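Local coordinates for protein periplasmic sensor hybrid histidine kinase (Anaeromyxobacter dehalogenans, PDB 4K0D) that probably senses periplasmic signals through this helical-bundle domain, one part of a membrane-bound kinase that probably transfers phosphate from ATP to a protein histidine, at residues S25-V30 / E122-L127; L31-T36 / D50-A55; G61-F66 / R81-V86. One frame throughout, in Å; residues are numbered along the deposited sequence. Where two conformers were deposited one is given.

Interaction 1: S25-V30 / E122-L127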
loop_
_atom_site.group_PDB
_atom_site.type_symbol
_atom_site.label_atom_id
_atom_site.label_comp_id
_atom_site.label_asym_id
_atom_site.label_seq_id
_atom_site.Cartn_x
_atom_site.Cartn_y
_atom_site.Cartn_z
ATOM N N SER B 25 2.366 5.587 2.507
ATOM C CA SER B 25 2.158 7.002 2.741
ATOM C C SER B 25 3.315 7.628 3.507
ATOM O O SER B 25 3.665 8.784 3.256
ATOM C CB SER B 25 0.888 7.207 3.540
ATOM O OG SER B 25 -0.061 7.808 2.699
ATOM N N LEU B 26 3.918 6.864 4.419
ATOM C CA LEU B 26 5.055 7.358 5.159
ATOM C C LEU B 26 6.272 7.409 4.204
ATOM O O LEU B 26 6.973 8.410 4.139
ATOM C CB LEU B 26 5.338 6.462 6.360
ATOM C CG LEU B 26 6.615 6.741 7.188
ATOM C CD1 LEU B 26 6.706 8.236 7.756
ATOM C CD2 LEU B 26 6.641 5.779 8.389
ATOM N N GLU B 27 6.491 6.320 3.469
ATOM C CA GLU B 27 7.454 6.303 2.355
ATOM C C GLU B 27 7.350 7.612 1.530
ATOM O O GLU B 27 8.340 8.305 1.327
ATOM C CB GLU B 27 7.277 5.039 1.468
ATOM C CG GLU B 27 7.950 3.747 2.045
ATOM C CD GLU B 27 7.448 2.377 1.474
ATOM O OE1 GLU B 27 6.730 2.340 0.452
ATOM O OE2 GLU B 27 7.774 1.315 2.082
ATOM N N SER B 28 6.155 7.928 1.054
ATOM C CA SER B 28 5.890 9.166 0.265
ATOM C C SER B 28 6.171 10.504 1.042
ATOM O O SER B 28 6.817 11.452 0.512
ATOM C CB SER B 28 4.467 9.097 -0.254
ATOM O OG SER B 28 4.256 9.883 -1.397
ATOM N N ALA B 29 5.809 10.566 2.313
ATOM C CA ALA B 29 6.007 11.803 3.095
ATOM C C ALA B 29 7.521 12.040 3.221
ATOM O O ALA B 29 8.022 13.156 3.285
ATOM C CB ALA B 29 5.333 11.662 4.500
ATOM N N VAL B 30 8.271 10.963 3.307
ATOM C CA VAL B 30 9.684 11.072 3.492
ATOM C C VAL B 30 10.301 11.569 2.194
ATOM O O VAL B 30 11.092 12.526 2.215
ATOM C CB VAL B 30 10.320 9.715 3.941
ATOM C CG1 VAL B 30 11.818 9.729 3.793
ATOM C CG2 VAL B 30 9.957 9.458 5.344
ATOM N N GLU B 122 18.207 5.325 4.350
ATOM C CA GLU B 122 18.201 4.343 5.381
ATOM C C GLU B 122 16.747 4.139 5.844
ATOM O O GLU B 122 16.226 3.007 5.944
ATOM C CB GLU B 122 19.091 4.829 6.503
ATOM C CG GLU B 122 19.171 3.928 7.669
ATOM C CD GLU B 122 20.385 4.230 8.543
ATOM O OE1 GLU B 122 21.270 5.015 8.100
ATOM O OE2 GLU B 122 20.439 3.678 9.662
ATOM N N LEU B 123 16.068 5.234 6.094
ATOM C CA LEU B 123 14.688 5.157 6.535
ATOM C C LEU B 123 13.864 4.457 5.470
ATOM O O LEU B 123 13.012 3.619 5.768
ATOM C CB LEU B 123 14.178 6.566 6.770
ATOM C CG LEU B 123 12.832 6.718 7.420
ATOM C CD1 LEU B 123 12.529 5.679 8.480
ATOM C CD2 LEU B 123 12.825 8.127 8.022
ATOM N N LEU B 124 14.095 4.787 4.207
ATOM C CA LEU B 124 13.263 4.173 3.191
ATOM C C LEU B 124 13.586 2.696 3.076
ATOM O O LEU B 124 12.717 1.889 2.780
ATOM C CB LEU B 124 13.482 4.803 1.862
ATOM C CG LEU B 124 12.975 6.241 1.795
ATOM C CD1 LEU B 124 13.394 6.855 0.454
ATOM C CD2 LEU B 124 11.432 6.222 2.002
ATOM N N SER B 125 14.851 2.357 3.301
ATOM C CA SER B 125 15.260 0.973 3.203
ATOM C C SER B 125 14.525 0.163 4.285
ATOM O O SER B 125 13.946 -0.896 3.999
ATOM C CB SER B 125 16.765 0.841 3.357
ATOM O OG SER B 125 17.114 -0.514 3.639
ATOM N N LEU B 126 14.608 0.625 5.536
ATOM C CA LEU B 126 13.874 0.027 6.608
ATOM C C LEU B 126 12.410 -0.137 6.242
ATOM O O LEU B 126 11.817 -1.192 6.447
ATOM C CB LEU B 126 13.937 0.892 7.848
ATOM C CG LEU B 126 15.242 0.847 8.602
ATOM C CD1 LEU B 126 15.176 1.818 9.796
ATOM C CD2 LEU B 126 15.525 -0.566 9.078
ATOM N N LEU B 127 11.809 0.911 5.721
ATOM C CA LEU B 127 10.381 0.857 5.480
ATOM C C LEU B 127 10.073 -0.218 4.485
ATOM O O LEU B 127 9.100 -0.979 4.659
ATOM C CB LEU B 127 9.846 2.167 4.921
ATOM C CG LEU B 127 9.311 3.031 6.047
ATOM C CD1 LEU B 127 9.201 4.460 5.542
ATOM C CD2 LEU B 127 7.960 2.516 6.527
#

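Interaction 2: L31-T36 / D50-A55. With ZN (zinc ion), chain C.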
loop_
_atom_site.group_PDB
_atom_site.type_symbol
_atom_site.label_atom_id
_atom_site.label_comp_id
_atom_site.label_asym_id
_atom_site.label_seq_id
_atom_site.Cartn_x
_atom_site.Cartn_y
_atom_site.Cartn_z
ATOM N N LEU B 31 9.896 10.980 1.065
ATOM C CA LEU B 31 10.351 11.480 -0.229
ATOM C C LEU B 31 10.019 12.940 -0.348
ATOM O O LEU B 31 10.824 13.723 -0.819
ATOM C CB LEU B 31 9.667 10.773 -1.380
ATOM C CG LEU B 31 10.273 9.391 -1.632
ATOM C CD1 LEU B 31 9.437 8.532 -2.549
ATOM C CD2 LEU B 31 11.672 9.543 -2.213
ATOM N N HIS B 32 8.813 13.293 0.060
ATOM C CA HIS B 32 8.265 14.606 -0.217
ATOM C C HIS B 32 9.055 15.624 0.613
ATOM O O HIS B 32 9.357 16.698 0.134
ATOM C CB HIS B 32 6.745 14.698 -0.005
ATOM C CG HIS B 32 6.158 16.030 -0.419
ATOM N ND1 HIS B 32 5.892 16.350 -1.719
ATOM C CD2 HIS B 32 5.820 17.120 0.314
ATOM C CE1 HIS B 32 5.448 17.597 -1.805
ATOM N NE2 HIS B 32 5.381 18.088 -0.580
ATOM N N VAL B 33 9.441 15.279 1.830
ATOM C CA VAL B 33 10.265 16.198 2.599
ATOM C C VAL B 33 11.629 16.364 1.883
ATOM O O VAL B 33 12.170 17.439 1.844
ATOM C CB VAL B 33 10.509 15.730 4.043
ATOM C CG1 VAL B 33 11.680 16.478 4.621
ATOM C CG2 VAL B 33 9.192 15.900 4.983
ATOM N N SER B 34 12.188 15.285 1.349
ATOM C CA SER B 34 13.422 15.385 0.617
ATOM C C SER B 34 13.289 16.221 -0.603
ATOM O O SER B 34 14.195 16.983 -0.901
ATOM C CB SER B 34 13.928 14.004 0.207
ATOM O OG SER B 34 14.665 13.501 1.288
ATOM N N LEU B 35 12.195 16.053 -1.329
ATOM C CA LEU B 35 12.060 16.762 -2.568
ATOM C C LEU B 35 11.851 18.255 -2.355
ATOM O O LEU B 35 12.427 19.026 -3.073
ATOM C CB LEU B 35 10.941 16.204 -3.406
ATOM C CG LEU B 35 10.550 16.971 -4.651
ATOM C CD1 LEU B 35 9.967 16.083 -5.735
ATOM C CD2 LEU B 35 9.506 17.951 -4.240
ATOM N N THR B 36 11.055 18.644 -1.374
ATOM C CA THR B 36 10.800 20.063 -1.125
ATOM C C THR B 36 12.036 20.679 -0.487
ATOM O O THR B 36 12.314 21.844 -0.685
ATOM C CB THR B 36 9.567 20.292 -0.198
ATOM O OG1 THR B 36 9.706 19.523 1.008
ATOM C CG2 THR B 36 8.296 19.883 -0.902
ATOM N N ASP B 50 7.246 27.386 1.978
ATOM C CA ASP B 50 5.920 26.953 2.445
ATOM C C ASP B 50 5.762 25.457 2.254
ATOM O O ASP B 50 5.260 24.792 3.128
ATOM C CB ASP B 50 4.804 27.641 1.662
ATOM C CG ASP B 50 4.558 29.107 2.139
ATOM O OD1 ASP B 50 4.969 29.472 3.263
ATOM O OD2 ASP B 50 3.898 29.876 1.415
ATOM N N ALA B 51 6.155 24.939 1.089
ATOM C CA ALA B 51 5.971 23.525 0.777
ATOM C C ALA B 51 6.812 22.628 1.689
ATOM O O ALA B 51 6.361 21.574 2.097
ATOM C CB ALA B 51 6.314 23.272 -0.671
ATOM N N LEU B 52 8.035 23.041 1.999
ATOM C CA LEU B 52 8.888 22.257 2.872
ATOM C C LEU B 52 8.242 22.180 4.239
ATOM O O LEU B 52 8.214 21.122 4.909
ATOM C CB LEU B 52 10.248 22.928 3.011
ATOM C CG LEU B 52 11.105 22.401 4.153
ATOM C CD1 LEU B 52 11.340 20.913 3.980
ATOM C CD2 LEU B 52 12.469 23.173 4.214
ATOM N N GLN B 53 7.735 23.325 4.661
ATOM C CA GLN B 53 6.997 23.402 5.891
ATOM C C GLN B 53 5.792 22.492 5.898
ATOM O O GLN B 53 5.557 21.758 6.865
ATOM C CB GLN B 53 6.447 24.794 6.061
ATOM C CG GLN B 53 6.524 25.202 7.448
ATOM C CD GLN B 53 7.936 25.567 7.779
ATOM O OE1 GLN B 53 8.753 25.883 6.895
ATOM N NE2 GLN B 53 8.253 25.536 9.049
ATOM N N ALA B 54 4.987 22.592 4.844
ATOM C CA ALA B 54 3.855 21.694 4.714
ATOM C C ALA B 54 4.315 20.229 4.677
ATOM O O ALA B 54 3.647 19.365 5.218
ATOM C CB ALA B 54 3.042 22.014 3.453
ATOM N N ALA B 55 5.418 19.925 4.009
ATOM C CA ALA B 55 5.881 18.531 3.894
ATOM C C ALA B 55 6.212 18.001 5.250
ATOM O O ALA B 55 6.010 16.849 5.533
ATOM C CB ALA B 55 7.142 18.419 2.957
HETATM ZN ZN ZN C . 5.994 15.099 -3.327
HETATM O O HOH W 1 4.541 20.275 0.728
#

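Interaction 3: G61-F66 / R81-V86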
loop_
_atom_site.group_PDB
_atom_site.type_symbol
_atom_site.label_atom_id
_atom_site.label_comp_id
_atom_site.label_asym_id
_atom_site.label_seq_id
_atom_site.Cartn_x
_atom_site.Cartn_y
_atom_site.Cartn_z
ATOM N N GLY B 61 2.213 13.615 10.325
ATOM C CA GLY B 61 0.909 12.930 10.238
ATOM C C GLY B 61 1.053 11.508 9.719
ATOM O O GLY B 61 0.423 10.597 10.225
ATOM N N ALA B 62 1.877 11.289 8.705
ATOM C CA ALA B 62 2.072 9.938 8.174
ATOM C C ALA B 62 2.740 9.043 9.209
ATOM O O ALA B 62 2.467 7.829 9.280
ATOM C CB ALA B 62 2.924 9.958 6.915
ATOM N N ALA B 63 3.666 9.599 9.973
ATOM C CA ALA B 63 4.325 8.771 10.960
ATOM C C ALA B 63 3.310 8.364 11.999
ATOM O O ALA B 63 3.296 7.192 12.423
ATOM C CB ALA B 63 5.498 9.510 11.610
ATOM N N ALA B 64 2.422 9.297 12.364
ATOM C CA ALA B 64 1.464 9.043 13.427
ATOM C C ALA B 64 0.479 7.979 12.955
ATOM O O ALA B 64 0.224 7.025 13.697
ATOM C CB ALA B 64 0.761 10.335 13.880
ATOM N N ARG B 65 -0.009 8.059 11.709
ATOM C CA ARG B 65 -0.897 6.995 11.203
ATOM C C ARG B 65 -0.204 5.650 11.199
ATOM O O ARG B 65 -0.812 4.640 11.488
ATOM C CB ARG B 65 -1.389 7.289 9.798
ATOM C CG ARG B 65 -2.327 8.511 9.729
ATOM C CD ARG B 65 -2.525 8.946 8.269
ATOM N NE ARG B 65 -2.924 7.839 7.365
ATOM C CZ ARG B 65 -2.248 7.475 6.270
ATOM N NH1 ARG B 65 -1.147 8.137 5.950
ATOM N NH2 ARG B 65 -2.684 6.471 5.481
ATOM N N PHE B 66 1.067 5.621 10.831
ATOM C CA PHE B 66 1.767 4.369 10.764
ATOM C C PHE B 66 2.043 3.790 12.132
ATOM O O PHE B 66 1.935 2.588 12.318
ATOM C CB PHE B 66 3.084 4.548 10.047
ATOM C CG PHE B 66 3.889 3.289 9.935
ATOM C CD1 PHE B 66 3.544 2.332 9.004
ATOM C CD2 PHE B 66 5.036 3.112 10.702
ATOM C CE1 PHE B 66 4.331 1.187 8.862
ATOM C CE2 PHE B 66 5.821 2.003 10.568
ATOM C CZ PHE B 66 5.469 1.034 9.661
ATOM N N ARG B 81 12.216 1.285 14.954
ATOM C CA ARG B 81 13.394 2.008 14.490
ATOM C C ARG B 81 12.986 3.007 13.398
ATOM O O ARG B 81 13.525 4.105 13.323
ATOM C CB ARG B 81 14.501 1.065 13.984
ATOM N N ILE B 82 12.023 2.631 12.560
ATOM C CA ILE B 82 11.556 3.543 11.541
ATOM C C ILE B 82 11.076 4.797 12.253
ATOM O O ILE B 82 11.498 5.941 11.941
ATOM C CB ILE B 82 10.437 2.892 10.692
ATOM C CG1 ILE B 82 11.009 1.764 9.857
ATOM C CG2 ILE B 82 9.806 3.866 9.722
ATOM C CD1 ILE B 82 9.934 0.842 9.351
ATOM N N LEU B 83 10.194 4.616 13.220
ATOM C CA LEU B 83 9.550 5.782 13.840
ATOM C C LEU B 83 10.565 6.643 14.568
ATOM O O LEU B 83 10.430 7.851 14.592
ATOM C CB LEU B 83 8.412 5.368 14.779
ATOM C CG LEU B 83 7.290 4.770 13.936
ATOM C CD1 LEU B 83 6.307 3.989 14.801
ATOM C CD2 LEU B 83 6.528 5.843 13.168
ATOM N N ALA B 84 11.591 6.036 15.148
ATOM C CA ALA B 84 12.548 6.833 15.873
ATOM C C ALA B 84 13.401 7.587 14.886
ATOM O O ALA B 84 14.086 8.532 15.264
ATOM C CB ALA B 84 13.402 5.962 16.733
ATOM N N ALA B 85 13.435 7.142 13.632
ATOM C CA ALA B 85 14.299 7.809 12.661
ATOM C C ALA B 85 13.700 9.136 12.184
ATOM O O ALA B 85 14.385 9.948 11.574
ATOM C CB ALA B 85 14.549 6.926 11.488
ATOM N N VAL B 86 12.411 9.342 12.444
ATOM C CA VAL B 86 11.686 10.441 11.803
ATOM C C VAL B 86 12.102 11.788 12.387
ATOM O O VAL B 86 12.509 12.630 11.650
ATOM C CB VAL B 86 10.176 10.252 11.828
ATOM C CG1 VAL B 86 9.448 11.538 11.440
ATOM C CG2 VAL B 86 9.770 9.080 10.859
#

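Interaction 1: S25-V30 / E122-L127
Leu-26 sets CG anti to its backbone nitrogen (chi1 173°) and thereby carries its branch across to Leu-127, while Val-30, one helical turn later, places CG1 in the same way (chi1 165°) and spreads its two methyls over Leu-123 and Leu-124. At the first site the Leu-26 and Leu-127 side chains lie roughly perpendicular, with Leu-26 CG 3.8 Å from Leu-127 CD1. Val-30 divides its reach: Val-30 CG1 lies 4.0 Å from Leu-124 CD2, the two side chains lying alongside and pointing oppositely, and Val-30 CG2 lies 4.1 Å from Leu-123 CD2. Leu-124 CD2 also rests 3.8 Å from Glu-27 O, a carbon packed against helix backbone. No hydrogen bond joins the segments, so shape carries the contact; branched aliphatic residues suit it because the axes, 10.2 Å apart, must be bridged by side chains. Leu-59 packs on Leu-26 from helix 46-68, and Ile-82 of helix 73-102 touches both Leu-123 and Leu-127. Such a seam between nearly antiparallel helices (169°), lined with leucine and valine at one-turn spacing, belongs to the apolar core of an antiparallel four-helix bundle, here the periplasmic sensor domain.

Interaction 2: L31-T36 / D50-A55
Segments 31-36 and 50-55 run nearly antiparallel with a signed crossing angle of -161° and axes only 8.6 Å apart, so their backbones come close: Thr-36 CA and Leu-52 CA are 4.9 Å apart. Small residues permit this closeness. Ala-55 points its methyl between His-32 and Thr-36, and Ala-51 sets its own against Thr-36 CG2. Val-33 adds CG2, which lies against the backbone oxygen and methyl of Ala-55. Thr-36 holds OG1 between its backbone nitrogen and carbonyl carbon (chi1 53°), where Thr-36 OG1 donates to His-32 O at 3.0 Å. Thr-36 N bonds the same oxygen from the opposite face of the carbonyl plane, so two donors grip it. With an alanine in place of Thr-36, His-32 O would probably lose its second donor and a gap would open beside Leu-52 and Ala-55. His-32, its CG anti to the backbone nitrogen (chi1 -175°), brings its ring alongside Ala-55, with His-32 CD2 3.2 Å from Ala-55 CB. His-32 ND1 binds a zinc ion at 2.0 Å, completed in part by Asp-10 and Glu-14 of the second subunit. His-32 NE2 donates to a water lying in the ring plane, 2.7 Å away, and that water donates to Ala-51 O at 2.6 Å. One imidazole thus gives ND1 to the metal and, through NE2 and a water, its N-H to the neighbouring helix; zinc would be expected to polarise the ring and strengthen that water-mediated link, coupling the hairpin to the subunit interface.

Interaction 3: G61-F66 / R81-V86
Helix segments 61-66 and 81-86 lie nearly antiparallel at a signed crossing angle of -158° with axes 10.6 Å apart, the nearest CA atoms across the pair being those of Ala-63 and Leu-83. Leu-83 does most of the reaching: CG is anti to its carbonyl carbon (chi1 -67°), and Leu-83 CD2 extends across to the other helix, 3.6 Å from Ala-63 O and 4.1 Å from Ala-63 CB. Leu-83 CD2 also meets the edge of the Phe-66 ring near its plane, 4.0 Å from Phe-66 CD2, so the leucine fills the angle between a small residue and an aromatic one. Phe-66, with CG anti to the backbone nitrogen (chi1 180°), brings its ring up to helix 73-102, where Ile-82 CD1 lies 4.4 Å from Phe-66 CE2. The short side chain of Ala-63 lets Leu-83 come up against the helix backbone, and Ala-63 CB also lies 4.4 Å from Val-86 CG2. Beyond the pair, Phe-130 stacks edge-to-face with Phe-66, and Lys-71 both makes a cation-pi contact with that ring and hydrogen-bonds Phe-66 O. With no hydrogen bond across it and its side-chain contacts all apolar, the contact is that of two sequence-adjacent helices forming an antiparallel hairpin, the repeating step of an up-and-down helical bundle.

Overall arrangement
From the N terminus, helix 16-42 supplies one side of both interaction 1 and interaction 2. The chain turns back into helix 46-68, and interaction 2 closes this first short loop. Further along helix 46-68 comes the first half of interaction 3, which closes the next hairpin against helix 73-102. These two loops stand in series. The chain then reaches helix 117-145, where interaction 1 closes a long loop that encloses both; none cross. Leu-124 touches Leu-31, and Leu-26 packs on Ala-62, so interaction 1 meets both others, whereas interactions 2 and 3 do not touch. Together they tie all four long helices into one bundle.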